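Side-chain contacts in sarcoplasmic calcium-binding protein (Branchiostoma lanceolatum, PDB 2SAS), which binds calcium ions through EF-hand loops in muscle and, like parvalbumins, seems to be more abundant in fast-contracting muscles: residues D64-A69 against K73-S78; N29-M34 against D60-L65; N146-G151 against L158-E163; K112-D115 against I121-L124. All blocks are in the same frame, centred on the assembly; numbering follows the deposited sequence.

Contact 1 (D64-A69 against K73-S78); sequences DLKGRA and KDDVVS. With CA (calcium ion), chain C.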
loop_
_atom_site.group_PDB
_atom_site.type_symbol
_atom_site.label_atom_id
_atom_site.label_comp_id
_atom_site.label_asym_id
_atom_site.label_seq_id
_atom_site.Cartn_x
_atom_site.Cartn_y
_atom_site.Cartn_z
ATOM N N ASP A 64 2.915 25.559 8.958
ATOM C CA ASP A 64 4.367 25.376 8.741
ATOM C C ASP A 64 4.605 24.610 7.450
ATOM O O ASP A 64 5.651 24.901 6.816
ATOM C CB ASP A 64 5.009 24.661 9.921
ATOM C CG ASP A 64 6.522 24.573 9.841
ATOM O OD1 ASP A 64 6.998 23.571 9.265
ATOM O OD2 ASP A 64 7.224 25.442 10.359
ATOM N N LEU A 65 3.750 23.666 7.098
ATOM C CA LEU A 65 3.997 22.933 5.845
ATOM C C LEU A 65 3.736 23.890 4.664
ATOM O O LEU A 65 4.630 24.001 3.800
ATOM C CB LEU A 65 3.242 21.631 5.822
ATOM C CG LEU A 65 3.216 20.812 4.525
ATOM C CD1 LEU A 65 4.575 20.278 4.218
ATOM C CD2 LEU A 65 2.162 19.718 4.710
ATOM N N LYS A 66 2.547 24.466 4.640
ATOM C CA LYS A 66 2.129 25.419 3.599
ATOM C C LYS A 66 3.201 26.486 3.364
ATOM O O LYS A 66 3.574 26.776 2.214
ATOM C CB LYS A 66 0.840 26.143 3.977
ATOM C CG LYS A 66 -0.084 26.605 2.893
ATOM C CD LYS A 66 -1.332 27.304 3.389
ATOM C CE LYS A 66 -1.150 28.729 3.850
ATOM N NZ LYS A 66 -0.520 28.793 5.202
ATOM N N GLY A 67 3.687 27.097 4.405
ATOM C CA GLY A 67 4.715 28.146 4.331
ATOM C C GLY A 67 6.085 27.725 3.892
ATOM O O GLY A 67 7.011 28.543 3.722
ATOM N N ARG A 68 6.327 26.449 3.682
ATOM C CA ARG A 68 7.611 25.904 3.271
ATOM C C ARG A 68 7.585 25.222 1.904
ATOM O O ARG A 68 8.641 25.152 1.229
ATOM C CB ARG A 68 8.086 24.789 4.182
ATOM C CG ARG A 68 8.704 25.085 5.509
ATOM C CD ARG A 68 9.016 23.773 6.194
ATOM N NE ARG A 68 8.916 23.925 7.639
ATOM C CZ ARG A 68 9.908 24.522 8.314
ATOM N NH1 ARG A 68 11.002 24.880 7.637
ATOM N NH2 ARG A 68 9.866 24.726 9.629
ATOM N N ALA A 69 6.446 24.678 1.576
ATOM C CA ALA A 69 6.334 23.898 0.344
ATOM C C ALA A 69 5.444 24.526 -0.684
ATOM O O ALA A 69 5.625 24.167 -1.842
ATOM C CB ALA A 69 5.874 22.458 0.682
ATOM N N LYS A 73 1.991 30.020 -3.766
ATOM C CA LYS A 73 0.973 30.529 -2.898
ATOM C C LYS A 73 -0.494 30.302 -3.152
ATOM O O LYS A 73 -1.269 31.246 -2.821
ATOM C CB LYS A 73 1.198 32.068 -2.783
ATOM C CG LYS A 73 2.020 32.346 -1.495
ATOM C CD LYS A 73 3.389 31.713 -1.644
ATOM C CE LYS A 73 4.323 32.678 -2.342
ATOM N NZ LYS A 73 5.149 33.364 -1.289
ATOM N N ASP A 74 -0.945 29.152 -3.563
ATOM C CA ASP A 74 -2.326 28.766 -3.767
ATOM C C ASP A 74 -2.877 27.837 -2.669
ATOM O O ASP A 74 -3.778 27.041 -3.018
ATOM C CB ASP A 74 -2.515 28.076 -5.142
ATOM C CG ASP A 74 -1.812 26.770 -5.344
ATOM O OD1 ASP A 74 -0.861 26.476 -4.583
ATOM O OD2 ASP A 74 -2.136 25.954 -6.245
ATOM N N ASP A 75 -2.398 27.828 -1.459
ATOM C CA ASP A 75 -2.843 26.997 -0.334
ATOM C C ASP A 75 -3.023 25.517 -0.598
ATOM O O ASP A 75 -3.825 24.827 0.096
ATOM C CB ASP A 75 -4.182 27.544 0.256
ATOM C CG ASP A 75 -3.987 28.908 0.870
ATOM O OD1 ASP A 75 -2.922 29.134 1.451
ATOM O OD2 ASP A 75 -4.909 29.748 0.708
ATOM N N VAL A 76 -2.374 25.004 -1.594
ATOM C CA VAL A 76 -2.423 23.571 -1.943
ATOM C C VAL A 76 -0.950 23.136 -1.995
ATOM O O VAL A 76 -0.165 23.906 -2.608
ATOM C CB VAL A 76 -3.127 23.341 -3.282
ATOM C CG1 VAL A 76 -3.287 21.852 -3.600
ATOM C CG2 VAL A 76 -4.459 24.072 -3.406
ATOM N N VAL A 77 -0.590 22.041 -1.342
ATOM C CA VAL A 77 0.808 21.582 -1.468
ATOM C C VAL A 77 0.680 20.415 -2.470
ATOM O O VAL A 77 -0.082 19.460 -2.200
ATOM C CB VAL A 77 1.493 21.223 -0.169
ATOM C CG1 VAL A 77 2.836 20.506 -0.377
ATOM C CG2 VAL A 77 1.712 22.396 0.786
ATOM N N SER A 78 1.348 20.502 -3.618
ATOM C CA SER A 78 1.190 19.330 -4.533
ATOM C C SER A 78 2.317 18.365 -4.212
ATOM O O SER A 78 3.219 18.699 -3.416
ATOM C CB SER A 78 1.285 19.847 -5.983
ATOM O OG SER A 78 2.377 20.751 -6.020
HETATM CA CA CA C . 0.889 25.094 -4.295
HETATM O O HOH W 1 0.123 23.956 -6.125
#
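In the second EF-hand of this protein, the end of the entering helix meets its own calcium loop through Lys66, Leu65 and Ala69 on one side and Val77 and Asp75 on the other. Val77 divides its two methyls: CG1, held anti to the backbone N (chi1 169°), reaches Ala69 CB at 3.8 Å, while CG2 lies 4.2 Å from Lys66 CA and also faces Leu65 CG. No hydrogen bond joins the two segments. Lys66 comes to Asp75 with its methylenes, CE lying 3.0 Å from Asp75 OD1. Bends at chi3 and chi4 then turn the ammonium back from the carboxylate, leaving Lys66 NZ 4.5 Å from Asp75 OD1, too far for a salt bridge, though the opposite charges probably still attract; the same lysine makes a cation-pi contact with Trp62. With an alanine in place of Lys66, Asp75 OD1 would probably lose its neighbouring positive charge and the indole of Trp62 its cation. The helix-loop-helix arrangement shows how a hydrophobic residue can sit beside a metal ligand in sequence yet point the other way. Val76 O coordinates calcium at 2.3 Å and Asp74 OD1 at 2.2 Å, with Asp70, Asn72 and Glu81 supplying further ligands. A water, itself on the metal, donates to Asp74 OD2 at 3.0 Å, so both oxygens of that carboxylate are engaged around the ion. The backbone of Val77 is hydrogen-bonded to Ile26, the short antiparallel link between the first two EF-hand loops.

Contact 2 (N29-M34 against D60-L65); sequences NDFEDM and DEWRDL. With CA (calcium ion), chain B.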
loop_
_atom_site.group_PDB
_atom_site.type_symbol
_atom_site.label_atom_id
_atom_site.label_comp_id
_atom_site.label_asym_id
_atom_site.label_seq_id
_atom_site.Cartn_x
_atom_site.Cartn_y
_atom_site.Cartn_z
ATOM N N ASN A 29 -8.259 20.702 4.044
ATOM C CA ASN A 29 -9.269 19.663 4.153
ATOM C C ASN A 29 -8.690 18.305 4.563
ATOM O O ASN A 29 -9.468 17.480 5.117
ATOM C CB ASN A 29 -10.199 19.614 2.970
ATOM C CG ASN A 29 -9.617 19.054 1.685
ATOM O OD1 ASN A 29 -8.402 19.073 1.484
ATOM N ND2 ASN A 29 -10.487 18.532 0.823
ATOM N N ASP A 30 -7.462 18.043 4.247
ATOM C CA ASP A 30 -6.780 16.776 4.587
ATOM C C ASP A 30 -6.655 16.768 6.142
ATOM O O ASP A 30 -6.987 15.740 6.734
ATOM C CB ASP A 30 -5.419 16.690 3.917
ATOM C CG ASP A 30 -5.562 16.387 2.445
ATOM O OD1 ASP A 30 -6.284 15.435 2.111
ATOM O OD2 ASP A 30 -4.967 17.151 1.657
ATOM N N PHE A 31 -6.232 17.879 6.664
ATOM C CA PHE A 31 -6.093 18.101 8.106
ATOM C C PHE A 31 -7.450 18.045 8.811
ATOM O O PHE A 31 -7.560 17.544 9.955
ATOM C CB PHE A 31 -5.293 19.400 8.363
ATOM C CG PHE A 31 -3.857 19.292 7.907
ATOM C CD1 PHE A 31 -3.514 19.373 6.571
ATOM C CD2 PHE A 31 -2.853 18.983 8.835
ATOM C CE1 PHE A 31 -2.208 19.199 6.127
ATOM C CE2 PHE A 31 -1.517 18.812 8.439
ATOM C CZ PHE A 31 -1.219 18.939 7.079
ATOM N N GLU A 32 -8.528 18.538 8.206
ATOM C CA GLU A 32 -9.871 18.464 8.807
ATOM C C GLU A 32 -10.243 16.973 8.905
ATOM O O GLU A 32 -10.917 16.515 9.843
ATOM C CB GLU A 32 -10.949 19.223 8.054
ATOM C CG GLU A 32 -10.907 20.768 7.906
ATOM C CD GLU A 32 -11.783 21.323 6.804
ATOM O OE1 GLU A 32 -11.833 20.838 5.680
ATOM O OE2 GLU A 32 -12.481 22.325 7.098
ATOM N N ASP A 33 -9.788 16.172 7.958
ATOM C CA ASP A 33 -10.025 14.725 7.877
ATOM C C ASP A 33 -9.278 13.978 8.985
ATOM O O ASP A 33 -9.600 12.852 9.410
ATOM C CB ASP A 33 -9.585 14.154 6.532
ATOM C CG ASP A 33 -10.526 14.265 5.378
ATOM O OD1 ASP A 33 -11.355 15.204 5.413
ATOM O OD2 ASP A 33 -10.432 13.481 4.398
ATOM N N MET A 34 -8.213 14.585 9.464
ATOM C CA MET A 34 -7.449 13.951 10.565
ATOM C C MET A 34 -8.314 14.069 11.831
ATOM O O MET A 34 -8.435 13.123 12.641
ATOM C CB MET A 34 -6.130 14.638 10.607
ATOM C CG MET A 34 -5.301 14.177 9.422
ATOM S SD MET A 34 -3.701 15.036 9.639
ATOM C CE MET A 34 -3.172 15.120 7.922
ATOM N N ASP A 60 -1.457 24.789 13.012
ATOM C CA ASP A 60 -0.068 25.157 13.247
ATOM C C ASP A 60 0.820 24.238 12.398
ATOM O O ASP A 60 1.859 24.620 11.857
ATOM C CB ASP A 60 0.090 25.013 14.756
ATOM C CG ASP A 60 0.989 25.919 15.516
ATOM O OD1 ASP A 60 2.099 26.227 15.014
ATOM O OD2 ASP A 60 0.564 26.303 16.664
ATOM N N GLU A 61 0.429 22.980 12.239
ATOM C CA GLU A 61 1.196 22.066 11.391
ATOM C C GLU A 61 0.997 22.484 9.923
ATOM O O GLU A 61 2.024 22.767 9.200
ATOM C CB GLU A 61 0.830 20.627 11.601
ATOM C CG GLU A 61 1.837 19.585 11.161
ATOM C CD GLU A 61 1.333 18.199 10.925
ATOM O OE1 GLU A 61 0.520 17.804 11.789
ATOM O OE2 GLU A 61 1.697 17.541 9.963
ATOM N N TRP A 62 -0.209 22.592 9.460
ATOM C CA TRP A 62 -0.540 22.983 8.089
ATOM C C TRP A 62 0.177 24.291 7.691
ATOM O O TRP A 62 0.736 24.451 6.602
ATOM C CB TRP A 62 -2.044 23.152 7.919
ATOM C CG TRP A 62 -2.514 23.741 6.634
ATOM C CD1 TRP A 62 -3.377 24.806 6.435
ATOM C CD2 TRP A 62 -2.094 23.303 5.325
ATOM N NE1 TRP A 62 -3.562 25.012 5.092
ATOM C CE2 TRP A 62 -2.779 24.117 4.392
ATOM C CE3 TRP A 62 -1.267 22.290 4.876
ATOM C CZ2 TRP A 62 -2.636 23.904 3.022
ATOM C CZ3 TRP A 62 -1.107 22.079 3.544
ATOM C CH2 TRP A 62 -1.780 22.897 2.613
ATOM N N ARG A 63 0.125 25.233 8.620
ATOM C CA ARG A 63 0.751 26.541 8.474
ATOM C C ARG A 63 2.233 26.381 8.190
ATOM O O ARG A 63 2.765 27.004 7.265
ATOM C CB ARG A 63 0.530 27.395 9.709
ATOM C CG ARG A 63 1.107 28.784 9.736
ATOM C CD ARG A 63 0.071 29.794 10.161
ATOM N NE ARG A 63 -1.290 29.357 9.825
ATOM C CZ ARG A 63 -2.173 29.048 10.783
ATOM N NH1 ARG A 63 -1.799 29.086 12.063
ATOM N NH2 ARG A 63 -3.426 28.699 10.481
ATOM N N ASP A 64 2.915 25.559 8.958
ATOM C CA ASP A 64 4.367 25.376 8.741
ATOM C C ASP A 64 4.605 24.610 7.450
ATOM O O ASP A 64 5.651 24.901 6.816
ATOM C CB ASP A 64 5.009 24.661 9.921
ATOM C CG ASP A 64 6.522 24.573 9.841
ATOM O OD1 ASP A 64 6.998 23.571 9.265
ATOM O OD2 ASP A 64 7.224 25.442 10.359
ATOM N N LEU A 65 3.750 23.666 7.098
ATOM C CA LEU A 65 3.997 22.933 5.845
ATOM C C LEU A 65 3.736 23.890 4.664
ATOM O O LEU A 65 4.630 24.001 3.800
ATOM C CB LEU A 65 3.242 21.631 5.822
ATOM C CG LEU A 65 3.216 20.812 4.525
ATOM C CD1 LEU A 65 4.575 20.278 4.218
ATOM C CD2 LEU A 65 2.162 19.718 4.710
HETATM CA CA CA B . -5.802 15.988 -0.220
#
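Phe31 pushes its ring against Glu61, Trp62 and Leu65, and its atoms can be followed outward in turn. From CB, which points at the opposing helix, CG leaves anti to the carbonyl carbon (chi1 -66°), sending the ring across the gap between the helices. CD1 already approaches Trp62 CE3, and the next atom, Phe31 CE1, comes closest to it, at 3.5 Å. The two rings are inclined by 41°, an oblique pairing that is neither a stack nor edge-to-face. At the tip, Phe31 CZ reaches Leu65 CD2 at 4.2 Å. CE2 on the other flank lies 3.8 Å from Glu61 OE2, the carboxylate standing at the ring edge with its plane roughly at right angles to the ring; OE1 of that glutamate is tied to Arg106 by a salt bridge and to Asn105 by a hydrogen bond. Both faces are filled as well: Trp62 CB makes a CH-pi contact 4.1 Å from the ring centroid, and Met34 CE sits over the opposite face. An alanine at Phe31 is likely to open a gap between Met34 and Trp62 and leave the indole freer to shift. Here the exiting helix of the first EF-hand runs nearly antiparallel to the entering helix of the second, the short segments lying at 152° with axes 10.7 Å apart. Just before Phe31, Asp30 grips the first calcium with both carboxylate oxygens, each at 2.4 Å. Ile26 and Leu18 also pack on the Phe31 side chain.

Contact 3 (N146-G151 against L158-E163); sequences NVITDG and LNRYKE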
loop_
_atom_site.group_PDB
_atom_site.type_symbol
_atom_site.label_atom_id
_atom_site.label_comp_id
_atom_site.label_asym_id
_atom_site.label_seq_id
_atom_site.Cartn_x
_atom_site.Cartn_y
_atom_site.Cartn_z
ATOM N N ASN A 146 10.373 -7.414 15.384
ATOM C CA ASN A 146 11.704 -7.703 15.943
ATOM C C ASN A 146 12.777 -6.828 15.339
ATOM O O ASN A 146 13.805 -6.560 15.994
ATOM C CB ASN A 146 11.959 -9.226 15.954
ATOM C CG ASN A 146 11.373 -9.802 17.260
ATOM O OD1 ASN A 146 12.038 -9.894 18.301
ATOM N ND2 ASN A 146 10.103 -10.161 17.253
ATOM N N VAL A 147 12.598 -6.334 14.108
ATOM C CA VAL A 147 13.596 -5.394 13.553
ATOM C C VAL A 147 13.440 -4.098 14.351
ATOM O O VAL A 147 14.375 -3.437 14.810
ATOM C CB VAL A 147 13.398 -5.196 12.051
ATOM C CG1 VAL A 147 14.216 -3.993 11.544
ATOM C CG2 VAL A 147 13.674 -6.432 11.235
ATOM N N ILE A 148 12.160 -3.719 14.590
ATOM C CA ILE A 148 11.930 -2.491 15.364
ATOM C C ILE A 148 12.439 -2.538 16.808
ATOM O O ILE A 148 13.008 -1.562 17.355
ATOM C CB ILE A 148 10.415 -2.119 15.371
ATOM C CG1 ILE A 148 9.805 -2.252 13.939
ATOM C CG2 ILE A 148 10.254 -0.709 15.978
ATOM C CD1 ILE A 148 8.311 -1.786 13.879
ATOM N N THR A 149 12.164 -3.624 17.508
ATOM C CA THR A 149 12.578 -3.740 18.917
ATOM C C THR A 149 13.967 -4.312 19.014
ATOM O O THR A 149 14.509 -4.462 20.118
ATOM C CB THR A 149 11.553 -4.609 19.743
ATOM O OG1 THR A 149 11.685 -5.945 19.153
ATOM C CG2 THR A 149 10.151 -4.006 19.718
ATOM N N ASP A 150 14.527 -4.568 17.841
ATOM C CA ASP A 150 15.901 -5.101 17.742
ATOM C C ASP A 150 16.146 -6.312 18.631
ATOM O O ASP A 150 17.151 -6.360 19.377
ATOM C CB ASP A 150 16.921 -3.973 17.988
ATOM C CG ASP A 150 18.289 -4.545 17.636
ATOM O OD1 ASP A 150 18.294 -5.410 16.752
ATOM O OD2 ASP A 150 19.307 -4.227 18.268
ATOM N N GLY A 151 15.287 -7.280 18.500
ATOM C CA GLY A 151 15.351 -8.533 19.283
ATOM C C GLY A 151 14.991 -8.357 20.728
ATOM O O GLY A 151 15.393 -9.193 21.586
ATOM N N LEU A 158 8.288 6.448 21.742
ATOM C CA LEU A 158 8.350 7.695 20.983
ATOM C C LEU A 158 9.776 7.967 20.489
ATOM O O LEU A 158 9.931 8.325 19.318
ATOM C CB LEU A 158 7.786 8.847 21.783
ATOM C CG LEU A 158 6.997 9.950 21.116
ATOM C CD1 LEU A 158 7.269 11.292 21.784
ATOM C CD2 LEU A 158 7.192 10.012 19.614
ATOM N N ASN A 159 10.787 7.746 21.328
ATOM C CA ASN A 159 12.150 7.984 20.834
ATOM C C ASN A 159 12.543 6.940 19.811
ATOM O O ASN A 159 13.504 7.255 19.088
ATOM C CB ASN A 159 13.224 8.123 21.903
ATOM C CG ASN A 159 12.733 9.170 22.878
ATOM O OD1 ASN A 159 12.048 8.754 23.828
ATOM N ND2 ASN A 159 12.988 10.435 22.586
ATOM N N ARG A 160 11.877 5.810 19.785
ATOM C CA ARG A 160 12.206 4.751 18.823
ATOM C C ARG A 160 11.514 5.154 17.496
ATOM O O ARG A 160 12.156 5.082 16.462
ATOM C CB ARG A 160 11.710 3.384 19.238
ATOM C CG ARG A 160 12.698 2.272 18.925
ATOM C CD ARG A 160 13.067 2.204 17.517
ATOM N NE ARG A 160 14.442 1.704 17.280
ATOM C CZ ARG A 160 14.607 0.750 16.365
ATOM N NH1 ARG A 160 13.449 0.251 15.885
ATOM N NH2 ARG A 160 15.702 0.229 15.914
ATOM N N TYR A 161 10.297 5.615 17.673
ATOM C CA TYR A 161 9.424 6.077 16.633
ATOM C C TYR A 161 10.135 7.152 15.767
ATOM O O TYR A 161 10.255 6.923 14.558
ATOM C CB TYR A 161 8.037 6.611 17.113
ATOM C CG TYR A 161 7.225 6.805 15.853
ATOM C CD1 TYR A 161 6.679 5.712 15.178
ATOM C CD2 TYR A 161 7.052 8.082 15.297
ATOM C CE1 TYR A 161 5.909 5.890 14.043
ATOM C CE2 TYR A 161 6.300 8.267 14.138
ATOM C CZ TYR A 161 5.753 7.170 13.507
ATOM O OH TYR A 161 5.090 7.369 12.326
ATOM N N LYS A 162 10.509 8.212 16.422
ATOM C CA LYS A 162 11.247 9.343 15.950
ATOM C C LYS A 162 12.434 8.891 15.064
ATOM O O LYS A 162 12.604 9.481 14.007
ATOM C CB LYS A 162 11.877 10.190 17.076
ATOM C CG LYS A 162 10.851 11.034 17.874
ATOM C CD LYS A 162 11.561 11.862 18.937
ATOM C CE LYS A 162 10.597 12.690 19.779
ATOM N NZ LYS A 162 11.339 13.779 20.474
ATOM N N GLU A 163 13.179 7.899 15.511
ATOM C CA GLU A 163 14.369 7.392 14.827
ATOM C C GLU A 163 13.988 6.773 13.492
ATOM O O GLU A 163 14.659 6.958 12.478
ATOM C CB GLU A 163 15.160 6.332 15.625
ATOM C CG GLU A 163 15.682 6.579 17.028
ATOM C CD GLU A 163 16.270 5.391 17.773
ATOM O OE1 GLU A 163 16.532 4.300 17.268
ATOM O OE2 GLU A 163 16.459 5.601 19.012
#
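Arg160 reaches across to Ile148 within the fourth EF-hand, joining the end of helix 141-149 to the start of helix 158-170. The three calcium ions bound by this chain lie in the other three hands, and the nearest is about 12 Å from the side chain of Thr149. The tight part of the contact is narrow. Ile148 CG2, anti to its own backbone N, is modelled 3.3 Å from Arg160 NH1, the two side chains meeting at a slant. In the model the Ile148 carbonyl O sits over one guanidinium face, implausibly near NH1, so the placing of the guanidinium, and with it the closeness of CG2, is doubtful; no hydrogen bond joins the segments. Bends at chi2 (-57°) and chi3 turn the arginine toward the helix end.

The loose side lies toward solvent. Val147 only borders the guanidinium, and Asp150 OD2 stays 6.2 Å from Arg160 NH2, an attraction at long range at most. On its own helix, exposed Glu163 takes a weak bond, part of a salt bridge, from Arg160 NE to its OE1 at 3.3 Å. Helix 141-149 is closed by a Schellman motif: Asp150, with positive phi, is its C-prime residue, Gly151 N bonds Asn146 O at 3.0 Å, and Asp150 N bonds Val147 O weakly at 3.2 Å.

Contact 4 (K112-D115 against I121-L124); sequences KGMD and IVDL. With CA (calcium ion), chain D.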
loop_
_atom_site.group_PDB
_atom_site.type_symbol
_atom_site.label_atom_id
_atom_site.label_comp_id
_atom_site.label_asym_id
_atom_site.label_seq_id
_atom_site.Cartn_x
_atom_site.Cartn_y
_atom_site.Cartn_z
ATOM N N LYS A 112 0.968 8.480 18.593
ATOM C CA LYS A 112 -0.200 8.351 19.481
ATOM C C LYS A 112 -1.375 7.679 18.815
ATOM O O LYS A 112 -2.285 7.199 19.515
ATOM C CB LYS A 112 -0.688 9.705 19.978
ATOM C CG LYS A 112 0.109 10.310 21.124
ATOM C CD LYS A 112 0.067 11.838 21.074
ATOM C CE LYS A 112 1.158 12.429 21.932
ATOM N NZ LYS A 112 0.956 13.866 22.223
ATOM N N GLY A 113 -1.398 7.622 17.500
ATOM C CA GLY A 113 -2.517 6.947 16.818
ATOM C C GLY A 113 -2.206 5.472 16.710
ATOM O O GLY A 113 -3.078 4.658 16.374
ATOM N N MET A 114 -0.938 5.154 16.970
ATOM C CA MET A 114 -0.495 3.726 16.863
ATOM C C MET A 114 -0.667 3.128 18.267
ATOM O O MET A 114 -1.274 2.063 18.432
ATOM C CB MET A 114 0.894 3.637 16.319
ATOM C CG MET A 114 1.005 3.801 14.855
ATOM S SD MET A 114 2.749 4.137 14.441
ATOM C CE MET A 114 3.387 2.455 14.534
ATOM N N ASP A 115 -0.185 3.874 19.232
ATOM C CA ASP A 115 -0.288 3.468 20.631
ATOM C C ASP A 115 -1.741 3.562 21.073
ATOM O O ASP A 115 -2.070 4.374 21.947
ATOM C CB ASP A 115 0.693 4.313 21.445
ATOM C CG ASP A 115 0.669 4.189 22.937
ATOM O OD1 ASP A 115 0.211 3.195 23.528
ATOM O OD2 ASP A 115 1.196 5.141 23.576
ATOM N N ILE A 121 4.044 2.992 24.377
ATOM C CA ILE A 121 4.793 1.850 23.816
ATOM C C ILE A 121 3.886 1.352 22.699
ATOM O O ILE A 121 2.706 1.390 23.085
ATOM C CB ILE A 121 4.941 0.710 24.902
ATOM C CG1 ILE A 121 5.973 1.193 25.957
ATOM C CG2 ILE A 121 5.284 -0.696 24.365
ATOM C CD1 ILE A 121 5.995 0.267 27.188
ATOM N N VAL A 122 4.321 0.993 21.518
ATOM C CA VAL A 122 3.291 0.433 20.608
ATOM C C VAL A 122 3.711 -1.064 20.712
ATOM O O VAL A 122 4.877 -1.382 20.382
ATOM C CB VAL A 122 3.080 1.014 19.216
ATOM C CG1 VAL A 122 3.632 2.407 19.034
ATOM C CG2 VAL A 122 3.384 0.098 18.063
ATOM N N ASP A 123 2.787 -1.851 21.253
ATOM C CA ASP A 123 3.164 -3.277 21.425
ATOM C C ASP A 123 2.863 -3.952 20.092
ATOM O O ASP A 123 2.393 -3.165 19.239
ATOM C CB ASP A 123 2.509 -3.890 22.637
ATOM C CG ASP A 123 1.021 -3.827 22.633
ATOM O OD1 ASP A 123 0.380 -4.065 21.626
ATOM O OD2 ASP A 123 0.451 -3.491 23.693
ATOM N N LEU A 124 3.117 -5.226 20.019
ATOM C CA LEU A 124 2.899 -6.051 18.836
ATOM C C LEU A 124 1.471 -6.030 18.322
ATOM O O LEU A 124 1.243 -5.978 17.105
ATOM C CB LEU A 124 3.356 -7.480 19.208
ATOM C CG LEU A 124 4.054 -8.427 18.282
ATOM C CD1 LEU A 124 3.600 -9.883 18.628
ATOM C CD2 LEU A 124 3.687 -8.164 16.839
HETATM CA CA CA D . 0.403 0.990 23.678
#
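Asp115 and Val122 bring their backbones together where a weakly bonded helical turn, Lys112 to Met114, gives way to the loop and the chain comes back in extended form through Ile121 and Val122. Their CA atoms are 4.7 Å apart, yet no hydrogen bond links the two segments, which are joined by the metal and by apolar contact. Asp115 extends its carboxylate with CG anti to the backbone N (chi1 173°), which brings OD1 to calcium at 2.2 Å. From the returning side of the loop, Ile121 O binds the same ion at 2.4 Å. These two oxygens, Asp115 OD1 and Ile121 O, lie 3.1 Å apart, a separation of two acceptors that the shared positive ion probably makes tolerable. The arrangement is that of an EF-hand loop, the third in this chain: Asp115 is its first residue and Ile121 its seventh, and Ser117, Asp119 and Glu126 complete the protein ligands. Asp115 OD2 is turned from the metal and accepts a hydrogen bond from Gly120 N, a second-shell bond that helps fix the rotation of the carboxylate. Next to the site the packing is apolar. Val122 CG1 lies 4.0 Å from Met114 CB and 4.1 Å from Asp115 N, while the methionine chain, bent at chi3, continues toward Phe156 and Tyr130. Val122 also pairs by backbone hydrogen bonds with Phe156, linking this loop to that of the fourth hand, and its carbonyl O bonds Tyr145 OH. One residue on, Asp123 is the N-cap of helix 124-130.

Overall arrangement
Followed from the N terminus, the chain first opens contact 2 on helix 28-42 and closes it on helix 48-69, a loop of 25 residues, most of them helical, that ties the first two EF-hands together. Contact 1 starts where contact 2 ends, sharing Asp64 and Leu65, and closes the second calcium loop; Trp62 touches both Asp75 and Val77. Contact 4 then closes the third loop and contact 3 the fourth hand, in series, so none nests within or crosses another. Contacts 3 and 4 meet where Tyr161 packs on Met114, with centres about 11 Å apart, whereas contacts 1 and 3, centres about 31 Å apart, lie on opposite sides of the chain's centre.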